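PDB 4GS5: acyl-CoA synthetase (AMP-forming)/AMP-acid ligase II-like protein from Dyadobacter fermentans, which probably works as an AMP-forming ligase that activates carboxylic acids with ATP and joins them to coenzyme A. Local coordinates for residues 28-33 against 94-99. Sequence-based numbering, arbitrary orientation.
Sequences YDFMEK and MMLVRG. With EDO (1,2-ethanediol), chain U.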
loop_
_atom_site.group_PDB
_atom_site.type_symbol
_atom_site.label_atom_id
_atom_site.label_comp_id
_atom_site.label_asym_id
_atom_site.label_seq_id
_atom_site.Cartn_x
_atom_site.Cartn_y
_atom_site.Cartn_z
ATOM N N TYR A 28 27.054 0.903 -8.729
ATOM C CA TYR A 28 28.035 1.728 -9.414
ATOM C C TYR A 28 27.651 1.916 -10.886
ATOM O O TYR A 28 27.671 3.039 -11.400
ATOM C CB TYR A 28 29.422 1.117 -9.267
ATOM C CG TYR A 28 30.503 1.875 -10.001
ATOM C CD1 TYR A 28 31.160 2.955 -9.407
ATOM C CD2 TYR A 28 30.861 1.518 -11.291
ATOM C CE1 TYR A 28 32.153 3.646 -10.086
ATOM C CE2 TYR A 28 31.852 2.198 -11.976
ATOM C CZ TYR A 28 32.494 3.256 -11.371
ATOM O OH TYR A 28 33.473 3.922 -12.070
ATOM N N ASP A 29 27.272 0.825 -11.548
ATOM C CA ASP A 29 26.859 0.873 -12.953
ATOM C C ASP A 29 25.665 1.788 -13.196
ATOM O O ASP A 29 25.657 2.605 -14.127
ATOM C CB ASP A 29 26.556 -0.534 -13.484
ATOM C CG ASP A 29 27.809 -1.382 -13.635
ATOM O OD1 ASP A 29 28.915 -0.819 -13.495
ATOM O OD2 ASP A 29 27.685 -2.601 -13.899
ATOM N N PHE A 30 24.643 1.647 -12.359
ATOM C CA PHE A 30 23.509 2.531 -12.468
ATOM C C PHE A 30 23.945 3.978 -12.288
ATOM O O PHE A 30 23.586 4.843 -13.087
ATOM C CB PHE A 30 22.420 2.196 -11.442
ATOM C CG PHE A 30 21.310 3.192 -11.429
ATOM C CD1 PHE A 30 20.259 3.085 -12.321
ATOM C CD2 PHE A 30 21.330 4.259 -10.548
ATOM C CE1 PHE A 30 19.233 4.014 -12.320
ATOM C CE2 PHE A 30 20.327 5.193 -10.549
ATOM C CZ PHE A 30 19.271 5.070 -11.432
HETATM N N MSE A 31 24.719 4.245 -11.241
HETATM C CA MSE A 31 25.150 5.618 -10.979
HETATM C C MSE A 31 25.962 6.209 -12.129
HETATM O O MSE A 31 25.731 7.353 -12.547
HETATM C CB MSE A 31 25.923 5.697 -9.670
HETATM C CG MSE A 31 25.043 5.406 -8.477
HETATM SE SE MSE A 31 26.064 5.203 -6.855
HETATM C CE MSE A 31 26.342 7.092 -6.450
ATOM N N GLU A 32 26.908 5.424 -12.643
ATOM C CA GLU A 32 27.695 5.871 -13.778
ATOM C C GLU A 32 26.751 6.257 -14.911
ATOM O O GLU A 32 26.916 7.304 -15.530
ATOM C CB GLU A 32 28.669 4.780 -14.212
ATOM C CG GLU A 32 29.868 4.639 -13.278
ATOM C CD GLU A 32 30.944 5.702 -13.519
ATOM O OE1 GLU A 32 31.739 5.536 -14.479
ATOM O OE2 GLU A 32 30.997 6.694 -12.752
ATOM N N LYS A 33 25.738 5.429 -15.162
ATOM C CA LYS A 33 24.790 5.728 -16.232
ATOM C C LYS A 33 23.967 6.994 -15.943
ATOM O O LYS A 33 23.761 7.828 -16.835
ATOM C CB LYS A 33 23.871 4.533 -16.530
ATOM C CG LYS A 33 23.011 4.755 -17.771
ATOM C CD LYS A 33 22.057 3.604 -18.075
ATOM C CE LYS A 33 21.201 3.959 -19.296
ATOM N NZ LYS A 33 20.126 2.971 -19.597
HETATM N N MSE A 94 16.043 3.709 -6.349
HETATM C CA MSE A 94 15.548 5.051 -6.023
HETATM C C MSE A 94 16.369 5.731 -4.916
HETATM O O MSE A 94 16.495 6.956 -4.885
HETATM C CB MSE A 94 14.047 5.063 -5.699
HETATM C CG MSE A 94 13.155 5.121 -6.943
HETATM SE SE MSE A 94 13.275 6.804 -7.970
HETATM C CE MSE A 94 13.761 8.023 -6.547
HETATM N N MSE A 95 16.945 4.947 -4.014
HETATM C CA MSE A 95 17.785 5.544 -2.977
HETATM C C MSE A 95 19.030 6.177 -3.603
HETATM O O MSE A 95 19.521 7.218 -3.122
HETATM C CB MSE A 95 18.178 4.501 -1.927
HETATM C CG MSE A 95 17.030 4.070 -1.030
HETATM SE SE MSE A 95 16.382 5.555 0.042
HETATM C CE MSE A 95 17.960 5.862 1.131
ATOM N N LEU A 96 19.533 5.559 -4.679
ATOM C CA LEU A 96 20.712 6.082 -5.384
ATOM C C LEU A 96 20.398 7.379 -6.117
ATOM O O LEU A 96 21.180 8.327 -6.085
ATOM C CB LEU A 96 21.244 5.057 -6.388
ATOM C CG LEU A 96 21.563 3.670 -5.824
ATOM C CD1 LEU A 96 22.134 2.791 -6.923
ATOM C CD2 LEU A 96 22.534 3.790 -4.662
ATOM N N VAL A 97 19.251 7.400 -6.792
ATOM C CA VAL A 97 18.782 8.585 -7.501
ATOM C C VAL A 97 18.615 9.762 -6.555
ATOM O O VAL A 97 19.116 10.860 -6.827
ATOM C CB VAL A 97 17.441 8.320 -8.226
ATOM C CG1 VAL A 97 16.857 9.628 -8.766
ATOM C CG2 VAL A 97 17.645 7.308 -9.354
ATOM N N ARG A 98 17.911 9.539 -5.442
ATOM C CA ARG A 98 17.767 10.578 -4.415
ATOM C C ARG A 98 19.143 11.043 -3.956
ATOM O O ARG A 98 19.420 12.238 -3.891
ATOM C CB ARG A 98 16.967 10.057 -3.216
ATOM C CG ARG A 98 15.498 9.804 -3.516
ATOM C CD ARG A 98 14.873 8.881 -2.467
ATOM N NE ARG A 98 13.511 8.496 -2.828
ATOM C CZ ARG A 98 12.906 7.393 -2.399
ATOM N NH1 ARG A 98 13.537 6.555 -1.588
ATOM N NH2 ARG A 98 11.671 7.128 -2.779
ATOM N N GLY A 99 20.009 10.084 -3.653
ATOM C CA GLY A 99 21.373 10.386 -3.255
ATOM C C GLY A 99 22.123 11.287 -4.221
ATOM O O GLY A 99 22.834 12.201 -3.799
HETATM C C1 EDO U . 19.646 1.248 -16.548
HETATM O O1 EDO U . 19.157 0.924 -17.864
HETATM C C2 EDO U . 20.476 0.089 -16.017
HETATM O O2 EDO U . 21.476 0.557 -15.122
#
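F30 reaches from helix 22-36 to helix 90-102 and meets two side chains of 94-99, L96 and V97, both by apolar contact. V97 touches the far end of the ring: its CG2 lies at the ring edge, near the plane, 3.5 Å from F30 CZ. L96 comes in obliquely, its CD1 4.0 Å from F30 CD2. CB of F30 already heads toward the other helix, and with CG anti to the backbone N (chi1 173°) the ring continues that way. L96 CD1 also lies 4.2 Å from CG of M31, a selenomethionine, so it bridges two consecutive residues of helix 22-36. With F30 cut back to an alanine, V97 CG2 would probably lose its partner and a gap would be likely to open between the helices.

A separate polar link, beside the CD1 edge of the ring, involves K33. Its extended chain brings NZ within 2.9 Å of O1 of a 1,2-ethanediol, probably from the crystallisation liquor, to which it donates a hydrogen bond. NZ is also hydrogen-bonded to E40 O.

The axes of the two short segments approach to 10.4 Å and cross at -42°. F41 meets the F30 ring, and V97 also packs on A66 of helix 59-72. This is helix-helix packing within the AMP-binding enzyme fold; with every touching side chain buried and nonpolar, the join rests on shape and exclusion of water.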